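Side-chain contacts in RNA-binding protein RMD9, mitochondrial (Saccharomyces cerevisiae S288C, PDB 7A9X), which binds a dodecamer motif in the 3'-UTR of mitochondrial mRNAs and takes part in the processing or stability of those transcripts: residues Leu484-Ala487 against Thr488-Ser492; Thr566-Ala569 against Glu570-Ile574; Thr452-Glu455 against Glu456-Asp459. All coordinates share one frame; numbering follows the deposited sequence.

In the fold
Along the chain the order is contact 3, contact 1, contact 2, all on the same side of the chain's centre. Contact 3 opens helix 454-470, within residues 438-471, inferred to be the eighth pentatricopeptide repeat. Contact 1 is the break between helices 478-486 and 489-502, and contact 2 spans the short helix 566-571 and the start of the 3-10 segment after it. The centre of contact 1 is about 12 Å from that of contact 3 and 11 Å from that of contact 2, whereas contacts 2 and 3 are centred about 23 Å apart without touching. Contact 1 therefore bridges them: Ile-457 packs on Leu-484, and Tyr-572 on Val-489 and Val-490. Contacts 1 and 2 both reach nucleotides U13 and U14 of the bound RNA.

Contact 1. Residues Leu484-Ala487 against Thr488-Ser492; sequences LRDA and TVVWS. With nucleotides of chain B.
The guanidinium of Arg-485, whose CD lies 3.8 Å from Val-490 CG2, has C5 of the U13 uracil of chain B over one face, offset toward the rim. The phosphorus of the same nucleotide lies at the edge, in the guanidinium plane. NH1 points at that phosphate, but its 2.3 Å separation from U13 OP1 is too short to be taken literally. On the protein side NH2 forms a salt bridge with Asp-486 OD1 (3.0 Å), meeting the carboxylate from above its plane, and this bridge limits how the group can turn. Asp-486 and Val-490 run side by side, and Val-490 CG2 comes to 3.3 Å from Asp-486 OD1. The indole of Trp-491 leads away to Arg-540, a cation-pi partner, while its NE1 bonds to Asp-450.

Between these side chains the backbone passes from helix 478-486 to helix 489-502 through a very short break, with Thr-488 at the N-cap of the second helix. Arg-485 O, near the end of the first helix, accepts from the N-cap residue and from the first turn of the next helix: Thr-488 N (3.1 Å) and Val-490 N (3.3 Å) approach from opposite faces of its carbonyl plane, the latter nearly straight at 170°. Thr-488 makes no side-chain capping bond. With chi1 at 60°, OG1 sits between the backbone N and the carbonyl carbon and turns back to donate to Leu-484 O at 3.0 Å. A valine here would probably leave Leu-484 O without this hydroxyl donor and weaken the tie across the break. Thr-488 O in turn accepts from both Ser-492 N and Ser-492 OG, the hydroxyl arriving from above the carbonyl plane at 2.9 Å. Tyr-544 of helix 540-551 packs against Arg-485, Thr-488 and Val-489.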
ATOM      1  N   LEU A 484      -2.797 -23.525  -6.362  1.00 82.45           N
ATOM      2  CA  LEU A 484      -2.946 -24.848  -6.958  1.00 84.94           C
ATOM      3  C   LEU A 484      -3.324 -24.744  -8.431  1.00 85.56           C
ATOM      4  O   LEU A 484      -2.855 -25.534  -9.258  1.00 90.47           O
ATOM      5  CB  LEU A 484      -3.994 -25.653  -6.188  1.00 89.58           C
ATOM      6  CG  LEU A 484      -4.155 -27.137  -6.528  1.00 92.86           C
ATOM      7  CD1 LEU A 484      -2.919 -27.932  -6.128  1.00 90.40           C
ATOM      8  CD2 LEU A 484      -5.400 -27.697  -5.855  1.00 96.38           C
ATOM      9  N   ARG A 485      -4.167 -23.768  -8.777  1.00 85.36           N
ATOM     10  CA  ARG A 485      -4.514 -23.551 -10.177  1.00 83.22           C
ATOM     11  C   ARG A 485      -3.296 -23.133 -10.993  1.00 80.85           C
ATOM     12  O   ARG A 485      -3.089 -23.631 -12.106  1.00 81.11           O
ATOM     13  CB  ARG A 485      -5.624 -22.505 -10.278  1.00 77.63           C
ATOM     14  CG  ARG A 485      -5.856 -21.965 -11.675  1.00 78.61           C
ATOM     15  CD  ARG A 485      -5.454 -20.503 -11.751  1.00 84.10           C
ATOM     16  NE  ARG A 485      -6.293 -19.674 -10.893  1.00 90.27           N
ATOM     17  CZ  ARG A 485      -5.993 -18.433 -10.522  1.00 87.21           C
ATOM     18  NH1 ARG A 485      -6.825 -17.757  -9.742  1.00 86.44           N
ATOM     19  NH2 ARG A 485      -4.861 -17.872 -10.922  1.00 82.64           N
ATOM     20  N   ASP A 486      -2.474 -22.230 -10.454  1.00 75.27           N
ATOM     21  CA  ASP A 486      -1.285 -21.786 -11.172  1.00 75.40           C
ATOM     22  C   ASP A 486      -0.272 -22.904 -11.370  1.00 81.28           C
ATOM     23  O   ASP A 486       0.510 -22.855 -12.327  1.00 88.75           O
ATOM     24  CB  ASP A 486      -0.633 -20.614 -10.436  1.00 69.48           C
ATOM     25  CG  ASP A 486      -1.372 -19.311 -10.656  1.00 72.34           C
ATOM     26  OD1 ASP A 486      -2.304 -19.295 -11.489  1.00 72.57           O
ATOM     27  OD2 ASP A 486      -1.026 -18.308 -10.001  1.00 72.08           O
ATOM     28  N   ALA A 487      -0.272 -23.913 -10.505  1.00 86.09           N
ATOM     29  CA  ALA A 487       0.654 -25.029 -10.616  1.00 84.91           C
ATOM     30  C   ALA A 487       0.137 -26.148 -11.511  1.00 84.60           C
ATOM     31  O   ALA A 487       0.867 -27.114 -11.753  1.00 85.49           O
ATOM     32  CB  ALA A 487       0.976 -25.589  -9.227  1.00 86.39           C
ATOM     33  N   THR A 488      -1.098 -26.048 -12.003  1.00 85.40           N
ATOM     34  CA  THR A 488      -1.665 -27.105 -12.830  1.00 86.91           C
ATOM     35  C   THR A 488      -2.238 -26.544 -14.128  1.00 87.83           C
ATOM     36  O   THR A 488      -1.658 -26.728 -15.203  1.00 88.40           O
ATOM     37  CB  THR A 488      -2.747 -27.866 -12.055  1.00 89.09           C
ATOM     38  OG1 THR A 488      -3.792 -26.963 -11.675  1.00 87.16           O
ATOM     39  CG2 THR A 488      -2.165 -28.515 -10.799  1.00 87.49           C
ATOM     40  N   VAL A 489      -3.373 -25.848 -14.028  1.00 86.34           N
ATOM     41  CA  VAL A 489      -4.105 -25.400 -15.211  1.00 84.51           C
ATOM     42  C   VAL A 489      -3.269 -24.427 -16.033  1.00 85.40           C
ATOM     43  O   VAL A 489      -3.181 -24.545 -17.262  1.00 84.96           O
ATOM     44  CB  VAL A 489      -5.446 -24.769 -14.796  1.00 84.93           C
ATOM     45  CG1 VAL A 489      -6.240 -24.327 -16.022  1.00 86.40           C
ATOM     46  CG2 VAL A 489      -6.242 -25.742 -13.953  1.00 86.51           C
ATOM     47  N   VAL A 490      -2.655 -23.446 -15.370  1.00 77.91           N
ATOM     48  CA  VAL A 490      -1.884 -22.433 -16.086  1.00 81.97           C
ATOM     49  C   VAL A 490      -0.679 -23.065 -16.770  1.00 76.91           C
ATOM     50  O   VAL A 490      -0.350 -22.731 -17.914  1.00 78.65           O
ATOM     51  CB  VAL A 490      -1.473 -21.301 -15.127  1.00 78.81           C
ATOM     52  CG1 VAL A 490      -0.769 -20.191 -15.885  1.00 72.31           C
ATOM     53  CG2 VAL A 490      -2.694 -20.761 -14.406  1.00 77.20           C
ATOM     54  N   TRP A 491      -0.010 -23.998 -16.087  1.00 77.37           N
ATOM     55  CA  TRP A 491       1.109 -24.706 -16.703  1.00 83.52           C
ATOM     56  C   TRP A 491       0.648 -25.519 -17.907  1.00 91.78           C
ATOM     57  O   TRP A 491       1.308 -25.516 -18.952  1.00 93.00           O
ATOM     58  CB  TRP A 491       1.793 -25.604 -15.670  1.00 79.27           C
ATOM     59  CG  TRP A 491       2.924 -26.431 -16.223  1.00 81.83           C
ATOM     60  CD1 TRP A 491       4.249 -26.094 -16.260  1.00 79.49           C
ATOM     61  CD2 TRP A 491       2.825 -27.733 -16.810  1.00 83.53           C
ATOM     62  NE1 TRP A 491       4.978 -27.106 -16.837  1.00 85.85           N
ATOM     63  CE2 TRP A 491       4.127 -28.123 -17.184  1.00 87.14           C
ATOM     64  CE3 TRP A 491       1.762 -28.606 -17.059  1.00 85.93           C
ATOM     65  CZ2 TRP A 491       4.393 -29.349 -17.792  1.00 88.92           C
ATOM     66  CZ3 TRP A 491       2.027 -29.821 -17.661  1.00 93.35           C
ATOM     67  CH2 TRP A 491       3.332 -30.182 -18.021  1.00 92.56           C
ATOM     68  N   SER A 492      -0.487 -26.213 -17.784  1.00 93.65           N
ATOM     69  CA  SER A 492      -0.999 -26.996 -18.904  1.00 91.59           C
ATOM     70  C   SER A 492      -1.410 -26.095 -20.062  1.00 89.06           C
ATOM     71  O   SER A 492      -1.077 -26.373 -21.219  1.00 87.21           O
ATOM     72  CB  SER A 492      -2.175 -27.859 -18.450  1.00 87.88           C
ATOM     73  OG  SER A 492      -1.815 -28.684 -17.355  1.00 88.54           O
TER
ATOM     74  P     U B  13      -6.372 -14.614  -8.687  1.00 75.10           P
ATOM     75  OP1   U B  13      -7.170 -15.841  -8.440  1.00 76.39           O
ATOM     76  OP2   U B  13      -5.043 -14.724  -9.340  1.00 88.65           O
ATOM     77  O5'   U B  13      -7.252 -13.610  -9.552  1.00 76.22           O
ATOM     78  C5'   U B  13      -6.858 -12.258  -9.737  1.00 75.33           C
ATOM     79  C4'   U B  13      -7.573 -11.643 -10.912  1.00 79.90           C
ATOM     80  O4'   U B  13      -7.111 -12.267 -12.138  1.00 80.17           O
ATOM     81  C3'   U B  13      -9.083 -11.839 -10.930  1.00 90.35           C
ATOM     82  O3'   U B  13      -9.765 -10.862 -10.162  1.00 94.31           O
ATOM     83  C2'   U B  13      -9.420 -11.783 -12.415  1.00 94.14           C
ATOM     84  O2'   U B  13      -9.502 -10.437 -12.859  1.00 98.66           O
ATOM     85  C1'   U B  13      -8.181 -12.424 -13.041  1.00 86.17           C
ATOM     86  N1    U B  13      -8.352 -13.871 -13.311  1.00 86.53           N
ATOM     87  C2    U B  13      -9.230 -14.277 -14.302  1.00 92.74           C
ATOM     88  O2    U B  13      -9.900 -13.507 -14.970  1.00 97.80           O
ATOM     89  N3    U B  13      -9.305 -15.638 -14.479  1.00 93.22           N
ATOM     90  C4    U B  13      -8.606 -16.614 -13.797  1.00 87.72           C
ATOM     91  O4    U B  13      -8.786 -17.802 -14.075  1.00 91.28           O
ATOM     92  C5    U B  13      -7.714 -16.115 -12.799  1.00 81.75           C
ATOM     93  C6    U B  13      -7.620 -14.796 -12.600  1.00 79.88           C
ATOM     94  P     U B  14     -10.776 -11.295  -8.990  1.00 92.21           P
ATOM     95  OP1   U B  14     -11.264 -10.050  -8.347  1.00 93.16           O
ATOM     96  OP2   U B  14     -10.119 -12.333  -8.158  1.00 88.09           O
ATOM     97  O5'   U B  14     -12.002 -11.966  -9.758  1.00 97.19           O
ATOM     98  C5'   U B  14     -12.761 -11.229 -10.713  1.00 98.24           C
ATOM     99  C4'   U B  14     -13.775 -12.092 -11.425  1.00107.72           C
ATOM    100  O4'   U B  14     -13.093 -13.215 -12.050  1.00107.36           O
ATOM    101  C3'   U B  14     -14.869 -12.694 -10.542  1.00113.34           C
ATOM    102  O3'   U B  14     -16.094 -12.757 -11.274  1.00115.12           O
ATOM    103  C2'   U B  14     -14.354 -14.106 -10.282  1.00113.53           C
ATOM    104  O2'   U B  14     -15.355 -15.053  -9.970  1.00120.41           O
ATOM    105  C1'   U B  14     -13.661 -14.431 -11.602  1.00107.21           C
ATOM    106  N1    U B  14     -12.583 -15.422 -11.472  1.00101.14           N
ATOM    107  C2    U B  14     -12.788 -16.680 -12.002  1.00101.57           C
ATOM    108  O2    U B  14     -13.815 -16.993 -12.576  1.00110.85           O
ATOM    109  N3    U B  14     -11.742 -17.555 -11.835  1.00 93.85           N
ATOM    110  C4    U B  14     -10.541 -17.303 -11.205  1.00 92.19           C
ATOM    111  O4    U B  14      -9.694 -18.194 -11.131  1.00 91.39           O
ATOM    112  C5    U B  14     -10.409 -15.977 -10.682  1.00 92.45           C
ATOM    113  C6    U B  14     -11.410 -15.105 -10.830  1.00 97.13           C
TER

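Contact 2. Residues Thr566-Ala569 against Glu570-Ile574; sequences TGCA and ESYPI. With nucleotides of chain B.
Thr-566 meets Glu-570 through its carbonyl, which accepts only a weak bond from Glu-570 N at 3.5 Å. The carbonyl of Gly-567 takes the same N-H at 3.3 Å, with the donor well above its plane, a geometry closer to a 3-10 turn than to a regular alpha turn. Having no side chain, Gly-567 lets the base of U14 of chain B approach until O2 is 3.1 Å from its CA; a beta carbon would collide with that oxygen.

Cys-568 comes next, and its carbonyl is gripped twice. Tyr-572 N lies in the carbonyl plane at 2.9 Å, an i+4 bond, while Ser-571 N, an i+3 donor, stands above that plane. The bonds mark the last turn of the weakly bonded helix 566-571, which borders U13 and U14 of the RNA. From this turn Ser-571 OG, placed anti to its own carbonyl carbon (chi1 -62°), accepts a hydrogen bond from N3 of U13 of chain B at 2.9 Å, consistent with recognition of the uracil's Watson-Crick edge. The sulfur of Cys-568 forms an oblique sulfur-aromatic contact, 64° off the normal of the Tyr-572 ring, with SG 3.9 Å from CD2. O4 of U13 lies at the edge of that ring, in its plane.

Ala-569 stands in the last turn of the helix, and its carbonyl faces the 3-10 segment that starts at Pro-573. Ala-569 O receives a CA-H...O contact from Pro-573 CA at 3.3 Å, and Ala-569 CA makes a similar one to Tyr-572 O. The methyl of Ala-569 packs on Leu-575, Asn-576 and Leu-579.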
ATOM      1  N   THR A 566     -15.646 -23.440 -13.783  1.00108.88           N
ATOM      2  CA  THR A 566     -16.293 -22.826 -14.937  1.00110.72           C
ATOM      3  C   THR A 566     -15.740 -21.432 -15.204  1.00108.86           C
ATOM      4  O   THR A 566     -15.457 -21.081 -16.354  1.00110.46           O
ATOM      5  CB  THR A 566     -17.805 -22.780 -14.723  1.00116.89           C
ATOM      6  OG1 THR A 566     -18.280 -24.097 -14.413  1.00127.58           O
ATOM      7  CG2 THR A 566     -18.510 -22.274 -15.976  1.00117.51           C
ATOM      8  N   GLY A 567     -15.572 -20.626 -14.153  1.00105.36           N
ATOM      9  CA  GLY A 567     -15.010 -19.299 -14.334  1.00 99.73           C
ATOM     10  C   GLY A 567     -13.550 -19.315 -14.733  1.00103.15           C
ATOM     11  O   GLY A 567     -13.110 -18.469 -15.517  1.00107.10           O
ATOM     12  N   CYS A 568     -12.779 -20.271 -14.207  1.00101.49           N
ATOM     13  CA  CYS A 568     -11.377 -20.381 -14.595  1.00 99.40           C
ATOM     14  C   CYS A 568     -11.237 -20.831 -16.044  1.00100.63           C
ATOM     15  O   CYS A 568     -10.257 -20.476 -16.711  1.00102.38           O
ATOM     16  CB  CYS A 568     -10.648 -21.347 -13.659  1.00 98.85           C
ATOM     17  SG  CYS A 568      -8.873 -21.535 -13.981  1.00 95.45           S
ATOM     18  N   ALA A 569     -12.203 -21.603 -16.548  1.00 97.98           N
ATOM     19  CA  ALA A 569     -12.161 -22.048 -17.936  1.00 96.79           C
ATOM     20  C   ALA A 569     -12.372 -20.906 -18.920  1.00 99.71           C
ATOM     21  O   ALA A 569     -11.956 -21.017 -20.078  1.00103.86           O
ATOM     22  CB  ALA A 569     -13.208 -23.136 -18.172  1.00 99.15           C
ATOM     23  N   GLU A 570     -13.014 -19.817 -18.491  1.00 99.74           N
ATOM     24  CA  GLU A 570     -13.185 -18.669 -19.374  1.00103.85           C
ATOM     25  C   GLU A 570     -11.857 -17.988 -19.675  1.00 94.57           C
ATOM     26  O   GLU A 570     -11.705 -17.373 -20.737  1.00 91.40           O
ATOM     27  CB  GLU A 570     -14.166 -17.670 -18.759  1.00114.97           C
ATOM     28  CG  GLU A 570     -15.597 -18.176 -18.681  1.00127.52           C
ATOM     29  CD  GLU A 570     -16.527 -17.182 -18.017  1.00136.13           C
ATOM     30  OE1 GLU A 570     -17.411 -17.615 -17.247  1.00140.39           O
ATOM     31  OE2 GLU A 570     -16.372 -15.966 -18.259  1.00138.14           O
ATOM     32  N   SER A 571     -10.892 -18.081 -18.760  1.00 89.93           N
ATOM     33  CA  SER A 571      -9.556 -17.544 -18.983  1.00 95.05           C
ATOM     34  C   SER A 571      -8.560 -18.597 -19.439  1.00 98.61           C
ATOM     35  O   SER A 571      -7.591 -18.261 -20.127  1.00 98.29           O
ATOM     36  CB  SER A 571      -9.027 -16.879 -17.709  1.00 94.27           C
ATOM     37  OG  SER A 571      -9.837 -15.780 -17.327  1.00102.40           O
ATOM     38  N   TYR A 572      -8.775 -19.859 -19.071  1.00 95.99           N
ATOM     39  CA  TYR A 572      -7.907 -20.967 -19.463  1.00 93.13           C
ATOM     40  C   TYR A 572      -8.787 -22.033 -20.101  1.00 98.66           C
ATOM     41  O   TYR A 572      -9.287 -22.935 -19.418  1.00 99.00           O
ATOM     42  CB  TYR A 572      -7.129 -21.505 -18.265  1.00 82.78           C
ATOM     43  CG  TYR A 572      -6.230 -20.471 -17.624  1.00 88.78           C
ATOM     44  CD1 TYR A 572      -4.932 -20.274 -18.082  1.00 78.45           C
ATOM     45  CD2 TYR A 572      -6.682 -19.681 -16.571  1.00 84.73           C
ATOM     46  CE1 TYR A 572      -4.108 -19.326 -17.505  1.00 80.59           C
ATOM     47  CE2 TYR A 572      -5.866 -18.729 -15.988  1.00 80.63           C
ATOM     48  CZ  TYR A 572      -4.581 -18.556 -16.459  1.00 82.59           C
ATOM     49  OH  TYR A 572      -3.764 -17.611 -15.881  1.00 84.22           O
ATOM     50  N   PRO A 573      -8.998 -21.955 -21.421  1.00 99.47           N
ATOM     51  CA  PRO A 573      -9.988 -22.833 -22.069  1.00100.40           C
ATOM     52  C   PRO A 573      -9.629 -24.311 -22.049  1.00105.54           C
ATOM     53  O   PRO A 573     -10.500 -25.136 -22.355  1.00109.77           O
ATOM     54  CB  PRO A 573     -10.040 -22.298 -23.508  1.00 99.56           C
ATOM     55  CG  PRO A 573      -9.490 -20.903 -23.426  1.00 96.51           C
ATOM     56  CD  PRO A 573      -8.444 -20.962 -22.355  1.00 97.54           C
ATOM     57  N   ILE A 574      -8.391 -24.678 -21.703  1.00104.37           N
ATOM     58  CA  ILE A 574      -8.044 -26.093 -21.624  1.00106.07           C
ATOM     59  C   ILE A 574      -8.815 -26.784 -20.505  1.00113.31           C
ATOM     60  O   ILE A 574      -8.889 -28.018 -20.472  1.00114.45           O
ATOM     61  CB  ILE A 574      -6.523 -26.271 -21.448  1.00100.78           C
ATOM     62  CG1 ILE A 574      -6.110 -27.716 -21.739  1.00 95.03           C
ATOM     63  CG2 ILE A 574      -6.090 -25.853 -20.050  1.00 95.86           C
ATOM     64  CD1 ILE A 574      -4.629 -27.976 -21.588  1.00 93.69           C
TER
ATOM     65  P     U B  13      -6.372 -14.614  -8.687  1.00 75.10           P
ATOM     66  OP1   U B  13      -7.170 -15.841  -8.440  1.00 76.39           O
ATOM     67  OP2   U B  13      -5.043 -14.724  -9.340  1.00 88.65           O
ATOM     68  O5'   U B  13      -7.252 -13.610  -9.552  1.00 76.22           O
ATOM     69  C5'   U B  13      -6.858 -12.258  -9.737  1.00 75.33           C
ATOM     70  C4'   U B  13      -7.573 -11.643 -10.912  1.00 79.90           C
ATOM     71  O4'   U B  13      -7.111 -12.267 -12.138  1.00 80.17           O
ATOM     72  C3'   U B  13      -9.083 -11.839 -10.930  1.00 90.35           C
ATOM     73  O3'   U B  13      -9.765 -10.862 -10.162  1.00 94.31           O
ATOM     74  C2'   U B  13      -9.420 -11.783 -12.415  1.00 94.14           C
ATOM     75  O2'   U B  13      -9.502 -10.437 -12.859  1.00 98.66           O
ATOM     76  C1'   U B  13      -8.181 -12.424 -13.041  1.00 86.17           C
ATOM     77  N1    U B  13      -8.352 -13.871 -13.311  1.00 86.53           N
ATOM     78  C2    U B  13      -9.230 -14.277 -14.302  1.00 92.74           C
ATOM     79  O2    U B  13      -9.900 -13.507 -14.970  1.00 97.80           O
ATOM     80  N3    U B  13      -9.305 -15.638 -14.479  1.00 93.22           N
ATOM     81  C4    U B  13      -8.606 -16.614 -13.797  1.00 87.72           C
ATOM     82  O4    U B  13      -8.786 -17.802 -14.075  1.00 91.28           O
ATOM     83  C5    U B  13      -7.714 -16.115 -12.799  1.00 81.75           C
ATOM     84  C6    U B  13      -7.620 -14.796 -12.600  1.00 79.88           C
ATOM     85  P     U B  14     -10.776 -11.295  -8.990  1.00 92.21           P
ATOM     86  OP1   U B  14     -11.264 -10.050  -8.347  1.00 93.16           O
ATOM     87  OP2   U B  14     -10.119 -12.333  -8.158  1.00 88.09           O
ATOM     88  O5'   U B  14     -12.002 -11.966  -9.758  1.00 97.19           O
ATOM     89  C5'   U B  14     -12.761 -11.229 -10.713  1.00 98.24           C
ATOM     90  C4'   U B  14     -13.775 -12.092 -11.425  1.00107.72           C
ATOM     91  O4'   U B  14     -13.093 -13.215 -12.050  1.00107.36           O
ATOM     92  C3'   U B  14     -14.869 -12.694 -10.542  1.00113.34           C
ATOM     93  O3'   U B  14     -16.094 -12.757 -11.274  1.00115.12           O
ATOM     94  C2'   U B  14     -14.354 -14.106 -10.282  1.00113.53           C
ATOM     95  O2'   U B  14     -15.355 -15.053  -9.970  1.00120.41           O
ATOM     96  C1'   U B  14     -13.661 -14.431 -11.602  1.00107.21           C
ATOM     97  N1    U B  14     -12.583 -15.422 -11.472  1.00101.14           N
ATOM     98  C2    U B  14     -12.788 -16.680 -12.002  1.00101.57           C
ATOM     99  O2    U B  14     -13.815 -16.993 -12.576  1.00110.85           O
ATOM    100  N3    U B  14     -11.742 -17.555 -11.835  1.00 93.85           N
ATOM    101  C4    U B  14     -10.541 -17.303 -11.205  1.00 92.19           C
ATOM    102  O4    U B  14      -9.694 -18.194 -11.131  1.00 91.39           O
ATOM    103  C5    U B  14     -10.409 -15.977 -10.682  1.00 92.45           C
ATOM    104  C6    U B  14     -11.410 -15.105 -10.830  1.00 97.13           C
TER

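Contact 3. Residues Thr452-Glu455 against Glu456-Asp459; sequences TNNE and EILD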
ATOM      1  N   THR A 452       8.970 -31.551 -12.368  1.00100.17           N
ATOM      2  CA  THR A 452       8.200 -31.885 -11.178  1.00100.18           C
ATOM      3  C   THR A 452       7.121 -32.881 -11.578  1.00101.88           C
ATOM      4  O   THR A 452       6.856 -33.099 -12.762  1.00101.01           O
ATOM      5  CB  THR A 452       7.590 -30.639 -10.524  1.00100.86           C
ATOM      6  OG1 THR A 452       6.791 -31.029  -9.399  1.00105.02           O
ATOM      7  CG2 THR A 452       6.725 -29.878 -11.516  1.00 95.08           C
ATOM      8  N   ASN A 453       6.497 -33.483 -10.569  1.00106.94           N
ATOM      9  CA  ASN A 453       5.476 -34.499 -10.772  1.00115.18           C
ATOM     10  C   ASN A 453       4.241 -34.155  -9.952  1.00115.70           C
ATOM     11  O   ASN A 453       4.244 -33.225  -9.139  1.00111.95           O
ATOM     12  CB  ASN A 453       6.001 -35.896 -10.403  1.00118.91           C
ATOM     13  CG  ASN A 453       6.716 -35.917  -9.062  1.00124.31           C
ATOM     14  OD1 ASN A 453       6.478 -35.070  -8.200  1.00125.46           O
ATOM     15  ND2 ASN A 453       7.604 -36.888  -8.881  1.00129.32           N
ATOM     16  N   ASN A 454       3.170 -34.921 -10.175  1.00116.65           N
ATOM     17  CA  ASN A 454       1.949 -34.732  -9.399  1.00114.03           C
ATOM     18  C   ASN A 454       2.141 -35.080  -7.929  1.00113.90           C
ATOM     19  O   ASN A 454       1.336 -34.653  -7.094  1.00107.38           O
ATOM     20  CB  ASN A 454       0.814 -35.566  -9.996  1.00114.21           C
ATOM     21  CG  ASN A 454       0.320 -35.014 -11.320  1.00118.06           C
ATOM     22  OD1 ASN A 454       1.011 -34.236 -11.979  1.00124.43           O
ATOM     23  ND2 ASN A 454      -0.885 -35.411 -11.714  1.00115.24           N
ATOM     24  N   GLU A 455       3.185 -35.842  -7.596  1.00117.84           N
ATOM     25  CA  GLU A 455       3.471 -36.145  -6.199  1.00122.39           C
ATOM     26  C   GLU A 455       3.962 -34.907  -5.461  1.00118.84           C
ATOM     27  O   GLU A 455       3.503 -34.611  -4.351  1.00119.87           O
ATOM     28  CB  GLU A 455       4.505 -37.267  -6.108  1.00130.62           C
ATOM     29  CG  GLU A 455       4.225 -38.443  -7.022  1.00139.70           C
ATOM     30  CD  GLU A 455       5.316 -39.491  -6.965  1.00147.90           C
ATOM     31  OE1 GLU A 455       6.100 -39.480  -5.994  1.00149.87           O
ATOM     32  OE2 GLU A 455       5.393 -40.323  -7.893  1.00152.49           O
ATOM     33  N   GLU A 456       4.901 -34.169  -6.062  1.00116.31           N
ATOM     34  CA  GLU A 456       5.402 -32.958  -5.423  1.00114.35           C
ATOM     35  C   GLU A 456       4.325 -31.886  -5.335  1.00106.75           C
ATOM     36  O   GLU A 456       4.285 -31.128  -4.360  1.00103.66           O
ATOM     37  CB  GLU A 456       6.620 -32.427  -6.179  1.00120.09           C
ATOM     38  CG  GLU A 456       7.296 -31.253  -5.497  1.00127.84           C
ATOM     39  CD  GLU A 456       8.527 -30.779  -6.241  1.00134.17           C
ATOM     40  OE1 GLU A 456       9.012 -29.667  -5.942  1.00131.68           O
ATOM     41  OE2 GLU A 456       9.008 -31.521  -7.124  1.00138.10           O
ATOM     42  N   ILE A 457       3.445 -31.811  -6.336  1.00103.36           N
ATOM     43  CA  ILE A 457       2.336 -30.864  -6.283  1.00 98.49           C
ATOM     44  C   ILE A 457       1.419 -31.191  -5.113  1.00104.26           C
ATOM     45  O   ILE A 457       0.955 -30.293  -4.397  1.00103.01           O
ATOM     46  CB  ILE A 457       1.574 -30.859  -7.622  1.00 96.84           C
ATOM     47  CG1 ILE A 457       2.513 -30.463  -8.764  1.00 95.33           C
ATOM     48  CG2 ILE A 457       0.387 -29.914  -7.559  1.00 93.44           C
ATOM     49  CD1 ILE A 457       1.832 -30.367 -10.110  1.00 92.53           C
ATOM     50  N   LEU A 458       1.150 -32.480  -4.895  1.00109.38           N
ATOM     51  CA  LEU A 458       0.355 -32.889  -3.743  1.00112.44           C
ATOM     52  C   LEU A 458       1.071 -32.578  -2.435  1.00110.42           C
ATOM     53  O   LEU A 458       0.446 -32.109  -1.478  1.00108.44           O
ATOM     54  CB  LEU A 458       0.031 -34.381  -3.832  1.00124.99           C
ATOM     55  CG  LEU A 458      -1.142 -34.792  -4.722  1.00131.78           C
ATOM     56  CD1 LEU A 458      -1.154 -36.299  -4.922  1.00139.68           C
ATOM     57  CD2 LEU A 458      -2.452 -34.321  -4.111  1.00131.14           C
ATOM     58  N   ASP A 459       2.382 -32.827  -2.377  1.00116.74           N
ATOM     59  CA  ASP A 459       3.127 -32.612  -1.140  1.00121.56           C
ATOM     60  C   ASP A 459       3.107 -31.144  -0.731  1.00115.53           C
ATOM     61  O   ASP A 459       2.866 -30.815   0.437  1.00115.63           O
ATOM     62  CB  ASP A 459       4.565 -33.107  -1.298  1.00126.89           C
ATOM     63  CG  ASP A 459       4.646 -34.606  -1.499  1.00136.08           C
ATOM     64  OD1 ASP A 459       3.807 -35.334  -0.925  1.00139.33           O
ATOM     65  OD2 ASP A 459       5.545 -35.059  -2.238  1.00139.14           O
TER
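With chi1 at 47°, Asn-453 holds its CG between the backbone N and the carbonyl carbon, which folds OD1 over the start of the helix to accept from Glu-456 N at 2.8 Å. Glu-456 has CG anti to its backbone N (chi1 -174°) and an extended chain beyond, so its carboxylate reaches back toward Thr-452. The bond from Glu-456 N makes Asn-453 the N-cap of helix 454-470, in the inferred eighth pentatricopeptide repeat: its amide oxygen satisfies a first-turn N-H that has no helical carbonyl before it. The bond is fairly straight, 158° at the hydrogen, although the donor is tilted from the amide's carbonyl plane. Glu-456 stands three residues after the cap, where a capping-box acid would be, but OE2 lies 4.7 Å from Asn-453 N, so no capping box closes. OE2 instead approaches Thr-452 OG1 at 3.2 Å, at best a weak bond, the two side chains crossing at about a right angle. OE1 forms a salt bridge with Arg-460, one turn on.

The regular i to i+4 ladder begins at once: Ile-457 N bonds to Asn-453 O at 3.2 Å and Asp-459 N to Glu-455 O at 2.9 Å. Asn-454 ND2 bonds to Asp-539 O, just before helix 540-551. That helix covers the side chains of Asn-454 and Leu-458, the latter through Ile-547, and helix 478-486 follows next in the chain.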